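Local coordinates for protein ferredoxin (Rhodopseudomonas palustris, PDB 4LTU) that carries a [2Fe-2S] cluster and probably passes electrons one at a time between redox partners, as adrenodoxin and putidaredoxin do, at residues F6-G11 / I33-A38; G42-A47 / S86-I91; C49-D54 / L100-R105; L56-L61 / L80-L85. One frame throughout, in Å; residues are numbered along the deposited sequence.

Contacts 1 and 3 lie in the buried body of the ferredoxin and share its sheet: strands 3-7 and 99-101 are neighbours, joined by probable hydrogen bonds from Ile7 to Leu100 and Ile102. Contact 1 is mostly apolar packing, with His8 and Ser35 at its polar margin, whereas contact 3 adds a backbone strand pairing and a salt bridge. Contact 4 sits at the surface, on edge strand 83-85, where leucines meet an asparagine and an arginine; its Arg84 pairs by backbone with Val51 of contact 3. Contact 2, partly buried, depends on iron and sulfur more than on packing. It meets contact 3 at the cluster, since Cys49 and Cys87 bind the same iron.

Contact 1 of 4, residues F6-G11 / I33-A38; sequences FIHPDG and IDSIVA
The rings of Phe6 and His8 are both approached obliquely by the loop 33-38. Two isoleucine ends reach the phenyl ring at positions para to each other: Ile33 CD1 lies 3.7 Å from Phe6 CD2, and Ile36 CD1 lies 3.8 Å from Phe6 CE1. Ile36 runs at about a right angle to the phenylalanine. The Ile33 methyl also rests near CB and CG, covering the base of the side chain, while Ile36 meets its far half. In each isoleucine CG1 is anti to the carbonyl carbon (chi1 -80° in Ile33), which sends the long branch toward the ring. The imidazole stands farther from this loop, with His8 NE2 4.5 Å from Ile33 CG1. Water 1 links His8 NE2 to Ser35 N through two weak bonds, a polar fringe beside the greasy centre. Val16, Ala28, Leu100 and Ile102 also pack against Phe6, so the phenyl ring is buried between the sheet and helix 24-29. A type I turn from Ile33 to Ile36 brings both aliphatic chains to the same ring. The loop after helix 24-29 thus closes over the sheet, part of the hydrophobic core of the beta-grasp fold of [2Fe-2S] ferredoxins.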
loop_
_atom_site.group_PDB
_atom_site.type_symbol
_atom_site.label_atom_id
_atom_site.label_comp_id
_atom_site.label_asym_id
_atom_site.label_seq_id
_atom_site.Cartn_x
_atom_site.Cartn_y
_atom_site.Cartn_z
ATOM N N PHE A 6 -9.069 -1.763 -2.065
ATOM C CA PHE A 6 -8.062 -1.449 -3.082
ATOM C C PHE A 6 -8.716 -0.950 -4.378
ATOM O O PHE A 6 -9.693 -1.552 -4.844
ATOM C CB PHE A 6 -7.203 -2.669 -3.425
ATOM C CG PHE A 6 -6.070 -2.940 -2.453
ATOM C CD1 PHE A 6 -4.807 -2.373 -2.651
ATOM C CD2 PHE A 6 -6.255 -3.801 -1.374
ATOM C CE1 PHE A 6 -3.743 -2.646 -1.763
ATOM C CE2 PHE A 6 -5.205 -4.075 -0.480
ATOM C CZ PHE A 6 -3.950 -3.501 -0.673
ATOM N N ILE A 7 -8.168 0.118 -4.968
ATOM C CA ILE A 7 -8.676 0.639 -6.251
ATOM C C ILE A 7 -7.622 0.608 -7.362
ATOM O O ILE A 7 -6.538 1.163 -7.217
ATOM C CB ILE A 7 -9.268 2.058 -6.089
ATOM C CG1 ILE A 7 -10.527 1.984 -5.236
ATOM C CG2 ILE A 7 -9.539 2.726 -7.462
ATOM C CD1 ILE A 7 -10.647 3.120 -4.282
ATOM N N HIS A 8 -7.958 -0.067 -8.454
ATOM C CA HIS A 8 -7.093 -0.195 -9.634
ATOM C C HIS A 8 -7.076 1.093 -10.432
ATOM O O HIS A 8 -7.995 1.914 -10.304
ATOM C CB HIS A 8 -7.533 -1.385 -10.500
ATOM C CG HIS A 8 -7.369 -2.706 -9.806
ATOM N ND1 HIS A 8 -8.283 -3.180 -8.889
ATOM C CD2 HIS A 8 -6.370 -3.622 -9.849
ATOM C CE1 HIS A 8 -7.860 -4.334 -8.406
ATOM N NE2 HIS A 8 -6.708 -4.632 -8.979
ATOM N N PRO A 9 -6.024 1.303 -11.231
ATOM C CA PRO A 9 -5.950 2.465 -12.118
ATOM C C PRO A 9 -7.283 2.748 -12.823
ATOM O O PRO A 9 -7.669 3.930 -12.984
ATOM C CB PRO A 9 -4.891 2.053 -13.161
ATOM C CG PRO A 9 -4.379 0.716 -12.744
ATOM C CD PRO A 9 -4.817 0.462 -11.334
ATOM N N ASP A 10 -7.983 1.678 -13.220
ATOM C CA ASP A 10 -9.236 1.820 -13.979
ATOM C C ASP A 10 -10.418 2.277 -13.133
ATOM O O ASP A 10 -11.423 2.731 -13.678
ATOM C CB ASP A 10 -9.573 0.551 -14.803
ATOM C CG ASP A 10 -9.614 -0.730 -13.970
ATOM O OD1 ASP A 10 -9.645 -1.806 -14.593
ATOM O OD2 ASP A 10 -9.635 -0.698 -12.720
ATOM N N GLY A 11 -10.305 2.147 -11.812
ATOM C CA GLY A 11 -11.295 2.706 -10.882
ATOM C C GLY A 11 -12.124 1.630 -10.233
ATOM O O GLY A 11 -13.016 1.911 -9.429
ATOM N N ILE A 33 -4.645 -9.900 -5.482
ATOM C CA ILE A 33 -4.195 -8.623 -6.092
ATOM C C ILE A 33 -2.753 -8.677 -6.632
ATOM O O ILE A 33 -1.794 -8.217 -5.984
ATOM C CB ILE A 33 -4.483 -7.398 -5.152
ATOM C CG1 ILE A 33 -5.962 -7.001 -5.275
ATOM C CG2 ILE A 33 -3.642 -6.176 -5.511
ATOM C CD1 ILE A 33 -6.569 -6.402 -4.048
ATOM N N ASP A 34 -2.640 -9.208 -7.851
ATOM C CA ASP A 34 -1.374 -9.472 -8.547
ATOM C C ASP A 34 -0.506 -8.261 -8.895
ATOM O O ASP A 34 0.731 -8.361 -8.927
ATOM C CB ASP A 34 -1.650 -10.299 -9.828
ATOM C CG ASP A 34 -1.941 -11.778 -9.529
ATOM O OD1 ASP A 34 -1.445 -12.298 -8.507
ATOM O OD2 ASP A 34 -2.662 -12.428 -10.324
ATOM N N SER A 35 -1.136 -7.118 -9.152
ATOM C CA SER A 35 -0.401 -5.927 -9.590
ATOM C C SER A 35 0.740 -5.459 -8.668
ATOM O O SER A 35 1.689 -4.791 -9.133
ATOM C CB SER A 35 -1.373 -4.775 -9.798
ATOM O OG SER A 35 -2.180 -4.616 -8.651
ATOM N N ILE A 36 0.617 -5.753 -7.371
ATOM C CA ILE A 36 1.614 -5.366 -6.376
ATOM C C ILE A 36 2.786 -6.322 -6.473
ATOM O O ILE A 36 2.715 -7.458 -6.007
ATOM C CB ILE A 36 1.028 -5.381 -4.951
ATOM C CG1 ILE A 36 0.154 -4.134 -4.735
ATOM C CG2 ILE A 36 2.165 -5.548 -3.876
ATOM C CD1 ILE A 36 -0.554 -4.071 -3.361
ATOM N N VAL A 37 3.863 -5.873 -7.109
ATOM C CA VAL A 37 4.945 -6.784 -7.440
ATOM C C VAL A 37 5.810 -7.138 -6.219
ATOM O O VAL A 37 6.176 -8.325 -6.021
ATOM C CB VAL A 37 5.749 -6.300 -8.683
ATOM C CG1 VAL A 37 6.878 -7.257 -9.001
ATOM C CG2 VAL A 37 4.807 -6.212 -9.896
ATOM N N ALA A 38 6.127 -6.134 -5.398
ATOM C CA ALA A 38 6.833 -6.386 -4.145
ATOM C C ALA A 38 8.077 -7.290 -4.300
ATOM O O ALA A 38 8.153 -8.369 -3.714
ATOM C CB ALA A 38 5.856 -6.985 -3.132
HETATM O O HOH W 1 -4.470 -7.008 -10.065
#

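Contact 2 of 4, residues G42-A47 / S86-I91; sequences GNAVCA and SCQIKI. With FES (Fe2/s2 (inorganic) cluster), chain C.
Gly42 and Ala44 meet Cys87 and Gln88 at the rim of the iron-sulfur site, where the cluster-binding loop faces the loop that follows strand 83-85. Much of the join is made through the cluster: Cys46 SG binds FE1 at 2.2 Å and Cys87 SG binds FE2 at 2.1 Å. Direct packing is close but small. Gly42 CA sits 3.6 Å from Cys87 CB, and the positive phi of this residue (83°) suits a glycine. Ala44 CB lies 3.4 Å from Gln88 NE2, with the amide carbon and OE1 a little farther off. With Cys40 as second ligand of FE1 and Cys49 as second ligand of FE2, the spacing is the C-X5-C-X2-C...C pattern of the adrenodoxin family, three cysteines from one loop and the fourth, Cys87, from far along the chain. The loop wraps the inorganic sulfurs as well: Gly42 N is 3.6 Å from S2, and Ala44 CA is 3.6 Å from S1. Gln88 folds back on its neighbour. Its chain bends at chi2 (-58°), which brings the amide beside the thiolate, and NE2 donates to Cys87 SG at 3.1 Å. The bond is nearly straight (168°) and the sulfur lies in the amide plane. Such a donor would be expected to draw charge from the ligand and perhaps raise the reduction potential. A leucine here would probably leave Cys87 SG without this N-H, since its side chain has no donor. Met25, on helix 24-29, packs against Cys87.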
loop_
_atom_site.group_PDB
_atom_site.type_symbol
_atom_site.label_atom_id
_atom_site.label_comp_id
_atom_site.label_asym_id
_atom_site.label_seq_id
_atom_site.Cartn_x
_atom_site.Cartn_y
_atom_site.Cartn_z
ATOM N N GLY A 42 8.319 -7.741 1.186
ATOM C CA GLY A 42 7.975 -7.046 2.443
ATOM C C GLY A 42 9.155 -6.678 3.325
ATOM O O GLY A 42 9.013 -6.545 4.544
ATOM N N ASN A 43 10.323 -6.504 2.712
ATOM C CA ASN A 43 11.556 -6.333 3.457
ATOM C C ASN A 43 12.150 -4.904 3.362
ATOM O O ASN A 43 13.334 -4.676 3.638
ATOM C CB ASN A 43 12.562 -7.438 3.069
ATOM C CG ASN A 43 12.127 -8.837 3.575
ATOM O OD1 ASN A 43 12.232 -9.145 4.772
ATOM N ND2 ASN A 43 11.650 -9.681 2.663
ATOM N N ALA A 44 11.291 -3.948 3.006
ATOM C CA ALA A 44 11.616 -2.518 2.995
ATOM C C ALA A 44 12.938 -2.143 2.323
ATOM O O ALA A 44 13.745 -1.425 2.907
ATOM C CB ALA A 44 11.536 -1.938 4.430
ATOM N N VAL A 45 13.140 -2.633 1.097
ATOM C CA VAL A 45 14.371 -2.404 0.324
ATOM C C VAL A 45 14.106 -2.267 -1.171
ATOM O O VAL A 45 15.036 -2.297 -1.962
ATOM C CB VAL A 45 15.490 -3.502 0.535
ATOM C CG1 VAL A 45 16.236 -3.287 1.835
ATOM C CG2 VAL A 45 14.954 -4.965 0.428
ATOM N N CYS A 46 12.840 -2.144 -1.558
ATOM C CA CYS A 46 12.482 -1.900 -2.956
ATOM C C CYS A 46 11.380 -0.827 -3.060
ATOM O O CYS A 46 10.890 -0.322 -2.057
ATOM C CB CYS A 46 12.076 -3.206 -3.653
ATOM S SG CYS A 46 10.423 -3.809 -3.279
ATOM N N ALA A 47 10.998 -0.453 -4.266
ATOM C CA ALA A 47 9.929 0.533 -4.376
ATOM C C ALA A 47 8.709 -0.009 -5.112
ATOM O O ALA A 47 7.936 0.778 -5.646
ATOM C CB ALA A 47 10.464 1.823 -5.015
ATOM N N SER A 86 3.260 -0.170 0.744
ATOM C CA SER A 86 2.199 -0.968 1.312
ATOM C C SER A 86 2.653 -2.073 2.254
ATOM O O SER A 86 1.868 -2.514 3.086
ATOM C CB SER A 86 1.334 -1.566 0.204
ATOM O OG SER A 86 2.071 -2.526 -0.519
ATOM N N CYS A 87 3.893 -2.531 2.140
ATOM C CA CYS A 87 4.406 -3.522 3.102
ATOM C C CYS A 87 4.743 -2.842 4.451
ATOM O O CYS A 87 4.859 -3.510 5.478
ATOM C CB CYS A 87 5.619 -4.275 2.532
ATOM S SG CYS A 87 7.104 -3.250 2.232
ATOM N N GLN A 88 4.881 -1.514 4.434
ATOM C CA GLN A 88 5.109 -0.745 5.660
ATOM C C GLN A 88 3.805 -0.189 6.306
ATOM O O GLN A 88 3.862 0.572 7.269
ATOM C CB GLN A 88 6.106 0.401 5.404
ATOM C CG GLN A 88 7.402 -0.022 4.745
ATOM C CD GLN A 88 8.137 -1.061 5.524
ATOM O OE1 GLN A 88 8.636 -0.780 6.611
ATOM N NE2 GLN A 88 8.188 -2.290 4.995
ATOM N N ILE A 89 2.643 -0.563 5.775
ATOM C CA ILE A 89 1.379 -0.218 6.418
ATOM C C ILE A 89 0.846 -1.429 7.209
ATOM O O ILE A 89 0.526 -2.479 6.632
ATOM C CB ILE A 89 0.332 0.252 5.387
ATOM C CG1 ILE A 89 0.750 1.605 4.773
ATOM C CG2 ILE A 89 -1.037 0.331 6.030
ATOM C CD1 ILE A 89 0.081 1.964 3.440
ATOM N N LYS A 90 0.774 -1.266 8.524
ATOM C CA LYS A 90 0.281 -2.287 9.412
ATOM C C LYS A 90 -1.182 -1.993 9.738
ATOM O O LYS A 90 -1.547 -0.856 10.086
ATOM C CB LYS A 90 1.146 -2.359 10.686
ATOM C CG LYS A 90 2.585 -2.931 10.460
ATOM C CD LYS A 90 3.635 -2.196 11.346
ATOM C CE LYS A 90 4.843 -3.082 11.770
ATOM N NZ LYS A 90 5.774 -2.377 12.729
ATOM N N ILE A 91 -2.016 -3.024 9.601
ATOM C CA ILE A 91 -3.447 -2.900 9.838
ATOM C C ILE A 91 -3.809 -3.035 11.314
ATOM O O ILE A 91 -3.249 -3.866 12.041
ATOM C CB ILE A 91 -4.255 -3.817 8.906
ATOM C CG1 ILE A 91 -4.236 -3.194 7.517
ATOM C CG2 ILE A 91 -5.737 -3.936 9.358
ATOM C CD1 ILE A 91 -3.724 -4.112 6.471
HETATM FE FE1 FES C . 9.950 -4.256 -1.129
HETATM FE FE2 FES C . 7.511 -3.208 0.146
HETATM S S1 FES C . 9.566 -2.439 -0.017
HETATM S S2 FES C . 7.869 -4.989 -1.035
#

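Contact 3 of 4, residues C49-D54 / L100-R105; sequences CHVYVD and LRIPER. Unlike the reference sequence in segment 100-105: Ile102 (reference Leu). With FES (Fe2/s2 (inorganic) cluster), chain C.
Tyr52 and Arg101 form the hydrogen-bonded pair of the antiparallel strands 50-53 and 99-101, in the beta-grasp sheet that leads out from the iron-sulfur site. At the near end Cys49 SG binds FE2 of the cluster at 2.3 Å. Tyr52 N donates to Arg101 O at 2.7 Å, and Arg101 N returns the bond to Tyr52 O at 2.8 Å, almost straight (176°). Val53 and Leu100, the next pair, lie side by side and point the same way, with Val53 CG2 3.9 Å from Leu100 CD2; Val51 packs on Ile102, which is a leucine in the reference sequence. On the face with Tyr52 and Arg101, the phenol meets Pro103 with its far end, Tyr52 OH being 3.5 Å from Pro103 CB. Tyr52 CG is anti to the carbonyl carbon, though chi1 is drawn in to -36°, and the ring reaches to Pro103, just past the end of strand 99-101. Water 2, in the ring plane, is 2.8 Å from Tyr52 OH and accepts from Glu104 N. A valine in place of this tyrosine would probably open a gap over Pro103 CB and leave that water without its phenolic partner. Farther along, Asp54 OD1 makes a salt bridge to Arg101 NH2 at 2.6 Å. This oxygen stands over one face of the guanidinium, the carboxylate and guanidinium planes 79° apart, so this is not the coplanar, side-on pairing of two oxygens with two nitrogens. That geometry implies an attraction owed largely to charge, at a partly exposed margin, while the backbone bonds tie the strands and Val53 with Leu100 packs on the buried face.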
loop_
_atom_site.group_PDB
_atom_site.type_symbol
_atom_site.label_atom_id
_atom_site.label_comp_id
_atom_site.label_asym_id
_atom_site.label_seq_id
_atom_site.Cartn_x
_atom_site.Cartn_y
_atom_site.Cartn_z
ATOM N N CYS A 49 6.059 -2.168 -4.084
ATOM C CA CYS A 49 4.767 -2.362 -3.419
ATOM C C CYS A 49 4.043 -1.010 -3.220
ATOM O O CYS A 49 3.248 -0.870 -2.282
ATOM C CB CYS A 49 4.969 -3.006 -2.042
ATOM S SG CYS A 49 5.875 -1.972 -0.849
ATOM N N HIS A 50 4.358 -0.038 -4.080
ATOM C CA HIS A 50 3.863 1.357 -4.051
ATOM C C HIS A 50 2.339 1.425 -3.959
ATOM O O HIS A 50 1.659 0.668 -4.628
ATOM C CB HIS A 50 4.317 2.024 -5.378
ATOM C CG HIS A 50 4.106 3.506 -5.462
ATOM N ND1 HIS A 50 3.856 4.307 -4.362
ATOM C CD2 HIS A 50 4.199 4.347 -6.525
ATOM C CE1 HIS A 50 3.791 5.574 -4.744
ATOM N NE2 HIS A 50 4.017 5.623 -6.048
ATOM N N VAL A 51 1.804 2.298 -3.111
ATOM C CA VAL A 51 0.370 2.609 -3.162
ATOM C C VAL A 51 0.125 4.082 -2.887
ATOM O O VAL A 51 0.966 4.750 -2.300
ATOM C CB VAL A 51 -0.483 1.791 -2.158
ATOM C CG1 VAL A 51 -0.616 0.323 -2.576
ATOM C CG2 VAL A 51 0.030 1.938 -0.733
ATOM N N TYR A 52 -1.038 4.586 -3.305
ATOM C CA TYR A 52 -1.530 5.893 -2.840
ATOM C C TYR A 52 -2.642 5.708 -1.810
ATOM O O TYR A 52 -3.684 5.118 -2.081
ATOM C CB TYR A 52 -2.016 6.783 -3.989
ATOM C CG TYR A 52 -1.235 6.707 -5.321
ATOM C CD1 TYR A 52 0.125 7.004 -5.388
ATOM C CD2 TYR A 52 -1.899 6.408 -6.516
ATOM C CE1 TYR A 52 0.834 6.955 -6.606
ATOM C CE2 TYR A 52 -1.214 6.368 -7.743
ATOM C CZ TYR A 52 0.155 6.650 -7.776
ATOM O OH TYR A 52 0.825 6.606 -8.990
ATOM N N VAL A 53 -2.395 6.188 -0.605
ATOM C CA VAL A 53 -3.393 6.186 0.434
ATOM C C VAL A 53 -4.450 7.252 0.089
ATOM O O VAL A 53 -4.119 8.330 -0.457
ATOM C CB VAL A 53 -2.747 6.490 1.776
ATOM C CG1 VAL A 53 -3.759 6.379 2.890
ATOM C CG2 VAL A 53 -1.573 5.515 2.015
ATOM N N ASP A 54 -5.714 6.938 0.362
ATOM C CA ASP A 54 -6.764 7.910 0.134
ATOM C C ASP A 54 -6.518 9.161 0.966
ATOM O O ASP A 54 -6.237 9.079 2.174
ATOM C CB ASP A 54 -8.146 7.343 0.454
ATOM C CG ASP A 54 -9.240 8.086 -0.280
ATOM O OD1 ASP A 54 -9.051 8.349 -1.492
ATOM O OD2 ASP A 54 -10.281 8.413 0.348
ATOM N N LEU A 100 -6.884 2.106 -0.493
ATOM C CA LEU A 100 -5.610 2.293 -1.177
ATOM C C LEU A 100 -5.796 2.193 -2.680
ATOM O O LEU A 100 -6.517 1.335 -3.161
ATOM C CB LEU A 100 -4.562 1.279 -0.707
ATOM C CG LEU A 100 -4.311 1.044 0.779
ATOM C CD1 LEU A 100 -3.426 -0.224 0.907
ATOM C CD2 LEU A 100 -3.685 2.271 1.441
ATOM N N ARG A 101 -5.166 3.101 -3.405
ATOM C CA ARG A 101 -5.178 3.044 -4.851
ATOM C C ARG A 101 -3.788 2.659 -5.301
ATOM O O ARG A 101 -2.780 3.095 -4.719
ATOM C CB ARG A 101 -5.649 4.375 -5.445
ATOM C CG ARG A 101 -7.060 4.757 -4.889
ATOM C CD ARG A 101 -7.758 5.872 -5.657
ATOM N NE ARG A 101 -7.587 7.144 -4.975
ATOM C CZ ARG A 101 -8.584 7.886 -4.512
ATOM N NH1 ARG A 101 -9.850 7.500 -4.694
ATOM N NH2 ARG A 101 -8.307 9.030 -3.895
ATOM N N ILE A 102 -3.751 1.837 -6.341
ATOM C CA ILE A 102 -2.544 1.244 -6.848
ATOM C C ILE A 102 -2.120 1.946 -8.142
ATOM O O ILE A 102 -2.968 2.311 -8.964
ATOM C CB ILE A 102 -2.672 -0.296 -7.020
ATOM C CG1 ILE A 102 -4.042 -0.710 -7.509
ATOM C CG2 ILE A 102 -2.428 -1.037 -5.674
ATOM C CD1 ILE A 102 -4.286 -2.242 -7.380
ATOM N N PRO A 103 -0.797 2.162 -8.304
ATOM C CA PRO A 103 -0.271 2.933 -9.391
ATOM C C PRO A 103 -0.312 2.182 -10.704
ATOM O O PRO A 103 -0.416 0.961 -10.727
ATOM C CB PRO A 103 1.177 3.163 -8.963
ATOM C CG PRO A 103 1.518 1.974 -8.231
ATOM C CD PRO A 103 0.284 1.711 -7.417
ATOM N N GLU A 104 -0.234 2.942 -11.788
ATOM C CA GLU A 104 -0.188 2.410 -13.152
ATOM C C GLU A 104 0.870 1.296 -13.316
ATOM O O GLU A 104 0.672 0.339 -14.065
ATOM C CB GLU A 104 0.073 3.569 -14.103
ATOM C CG GLU A 104 -0.075 3.257 -15.572
ATOM C CD GLU A 104 0.424 4.405 -16.443
ATOM O OE1 GLU A 104 -0.420 4.999 -17.166
ATOM O OE2 GLU A 104 1.650 4.714 -16.387
ATOM N N ARG A 105 1.988 1.432 -12.618
ATOM C CA ARG A 105 2.990 0.357 -12.571
ATOM C C ARG A 105 3.857 0.378 -11.312
ATOM O O ARG A 105 3.979 1.383 -10.646
ATOM C CB ARG A 105 3.892 0.388 -13.812
ATOM C CG ARG A 105 4.587 1.684 -13.997
ATOM C CD ARG A 105 5.827 1.471 -14.795
ATOM N NE ARG A 105 5.649 1.767 -16.207
ATOM C CZ ARG A 105 6.600 2.324 -16.953
ATOM N NH1 ARG A 105 7.773 2.652 -16.398
ATOM N NH2 ARG A 105 6.383 2.570 -18.246
HETATM FE FE1 FES C . 9.950 -4.256 -1.129
HETATM FE FE2 FES C . 7.511 -3.208 0.146
HETATM S S1 FES C . 9.566 -2.439 -0.017
HETATM S S2 FES C . 7.869 -4.989 -1.035
HETATM O O HOH W 2 -0.331 5.874 -11.459
#

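Contact 4 of 4, residues L56-L61 / L80-L85; sequences LWLAKL and LPNSRL
Pro81, Asn82 and Arg84 meet Leu58 and Leu61 where strand 83-85, an edge strand of the beta-grasp sheet, faces the helix-like turns of 56-60. The later segment enters through a type I turn, closed by Ser83 N donating to Leu80 O at 2.9 Å. Pro81 offers little more than its carbonyl, the O atom 4.3 Å from Leu58 CD2. Asn82 carries the tightest approach: its OD1 is 3.4 Å from the same Leu58 CD2, an amide oxygen against a methyl. The leucine reaches across because CG is anti to the backbone N (chi1 -158°), and its other methyl, CD1, rests near the Asn82 backbone. The amide of Asn82 has its polar mate in the sheet, since ND2 donates to Val53 O and the backbone also pairs with Val53; this fixes how OD1 is presented to the leucine. Past Ser83, which turns from the contact, Arg84 curls back on itself through bends at chi2 and chi3. NE forms a salt bridge with Glu68 OE2, an acid that also takes the N-H of Leu85 and so links this strand to helix 66-72. Leu58 CD1 comes within 4.4 Å of Arg84 CG. Leu61, set by a bond from its N to Leu58 O, slides past the arginine in the opposite direction, and its CB lies 4.0 Å from Arg84 NH1.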
loop_
_atom_site.group_PDB
_atom_site.type_symbol
_atom_site.label_atom_id
_atom_site.label_comp_id
_atom_site.label_asym_id
_atom_site.label_seq_id
_atom_site.Cartn_x
_atom_site.Cartn_y
_atom_site.Cartn_z
ATOM N N LEU A 56 -8.164 11.087 2.619
ATOM C CA LEU A 56 -8.797 11.128 3.928
ATOM C C LEU A 56 -8.253 10.147 4.956
ATOM O O LEU A 56 -8.490 10.326 6.160
ATOM C CB LEU A 56 -10.325 10.970 3.791
ATOM C CG LEU A 56 -11.025 11.963 2.854
ATOM C CD1 LEU A 56 -12.357 11.391 2.415
ATOM C CD2 LEU A 56 -11.185 13.412 3.441
ATOM N N TRP A 57 -7.525 9.121 4.503
ATOM C CA TRP A 57 -6.975 8.089 5.410
ATOM C C TRP A 57 -5.498 8.309 5.764
ATOM O O TRP A 57 -5.010 7.735 6.732
ATOM C CB TRP A 57 -7.172 6.660 4.847
ATOM C CG TRP A 57 -8.577 6.115 4.936
ATOM C CD1 TRP A 57 -9.545 6.201 3.982
ATOM C CD2 TRP A 57 -9.164 5.404 6.038
ATOM N NE1 TRP A 57 -10.708 5.594 4.421
ATOM C CE2 TRP A 57 -10.499 5.099 5.680
ATOM C CE3 TRP A 57 -8.699 5.013 7.302
ATOM C CZ2 TRP A 57 -11.372 4.396 6.534
ATOM C CZ3 TRP A 57 -9.572 4.318 8.153
ATOM C CH2 TRP A 57 -10.889 4.015 7.759
ATOM N N LEU A 58 -4.776 9.110 4.984
ATOM C CA LEU A 58 -3.366 9.366 5.284
ATOM C C LEU A 58 -3.147 9.693 6.764
ATOM O O LEU A 58 -2.298 9.077 7.411
ATOM C CB LEU A 58 -2.781 10.462 4.400
ATOM C CG LEU A 58 -1.240 10.407 4.270
ATOM C CD1 LEU A 58 -0.750 9.175 3.547
ATOM C CD2 LEU A 58 -0.636 11.681 3.603
ATOM N N ALA A 59 -3.923 10.640 7.292
ATOM C CA ALA A 59 -3.755 11.124 8.680
ATOM C C ALA A 59 -3.785 10.025 9.750
ATOM O O ALA A 59 -3.173 10.188 10.794
ATOM C CB ALA A 59 -4.802 12.231 9.022
ATOM N N LYS A 60 -4.494 8.927 9.479
ATOM C CA LYS A 60 -4.684 7.831 10.448
ATOM C C LYS A 60 -3.522 6.831 10.526
ATOM O O LYS A 60 -3.503 5.932 11.379
ATOM C CB LYS A 60 -6.018 7.114 10.175
ATOM C CG LYS A 60 -7.241 7.887 10.716
ATOM C CD LYS A 60 -8.587 7.225 10.383
ATOM C CE LYS A 60 -9.762 8.162 10.741
ATOM N NZ LYS A 60 -10.998 7.949 9.909
ATOM N N LEU A 61 -2.548 7.004 9.635
ATOM C CA LEU A 61 -1.385 6.148 9.595
ATOM C C LEU A 61 -0.193 6.740 10.357
ATOM O O LEU A 61 0.031 7.960 10.339
ATOM C CB LEU A 61 -0.975 5.894 8.147
ATOM C CG LEU A 61 -2.015 5.194 7.270
ATOM C CD1 LEU A 61 -1.507 5.100 5.851
ATOM C CD2 LEU A 61 -2.314 3.837 7.841
ATOM N N LEU A 80 3.592 10.606 -5.028
ATOM C CA LEU A 80 2.629 11.649 -4.814
ATOM C C LEU A 80 2.715 11.909 -3.309
ATOM O O LEU A 80 3.214 11.071 -2.583
ATOM C CB LEU A 80 1.239 11.109 -5.173
ATOM C CG LEU A 80 0.898 10.563 -6.555
ATOM C CD1 LEU A 80 -0.567 10.094 -6.610
ATOM C CD2 LEU A 80 1.225 11.603 -7.695
ATOM N N PRO A 81 2.222 13.057 -2.832
ATOM C CA PRO A 81 2.109 13.310 -1.378
ATOM C C PRO A 81 1.648 12.089 -0.570
ATOM O O PRO A 81 2.236 11.747 0.461
ATOM C CB PRO A 81 1.020 14.375 -1.317
ATOM C CG PRO A 81 1.214 15.142 -2.536
ATOM C CD PRO A 81 1.670 14.183 -3.609
ATOM N N ASN A 82 0.597 11.441 -1.051
ATOM C CA ASN A 82 -0.027 10.328 -0.340
ATOM C C ASN A 82 0.607 8.959 -0.609
ATOM O O ASN A 82 0.126 7.943 -0.124
ATOM C CB ASN A 82 -1.505 10.293 -0.688
ATOM C CG ASN A 82 -2.298 11.389 0.010
ATOM O OD1 ASN A 82 -1.747 12.420 0.447
ATOM N ND2 ASN A 82 -3.605 11.182 0.106
ATOM N N SER A 83 1.683 8.941 -1.381
ATOM C CA SER A 83 2.432 7.706 -1.642
ATOM C C SER A 83 2.899 6.985 -0.360
ATOM O O SER A 83 3.331 7.612 0.599
ATOM C CB SER A 83 3.616 8.018 -2.570
ATOM O OG SER A 83 3.183 8.192 -3.917
ATOM N N ARG A 84 2.756 5.666 -0.337
ATOM C CA ARG A 84 3.262 4.828 0.755
ATOM C C ARG A 84 3.776 3.500 0.170
ATOM O O ARG A 84 3.402 3.111 -0.936
ATOM C CB ARG A 84 2.173 4.510 1.799
ATOM C CG ARG A 84 1.737 5.622 2.785
ATOM C CD ARG A 84 2.845 6.110 3.691
ATOM N NE ARG A 84 3.488 4.959 4.295
ATOM C CZ ARG A 84 3.362 4.578 5.563
ATOM N NH1 ARG A 84 2.643 5.282 6.437
ATOM N NH2 ARG A 84 3.989 3.482 5.953
ATOM N N LEU A 85 4.635 2.825 0.928
ATOM C CA LEU A 85 5.024 1.442 0.663
ATOM C C LEU A 85 4.081 0.584 1.463
ATOM O O LEU A 85 4.090 0.632 2.685
ATOM C CB LEU A 85 6.462 1.174 1.118
ATOM C CG LEU A 85 7.549 1.826 0.263
ATOM C CD1 LEU A 85 8.878 1.582 0.893
ATOM C CD2 LEU A 85 7.482 1.227 -1.142
#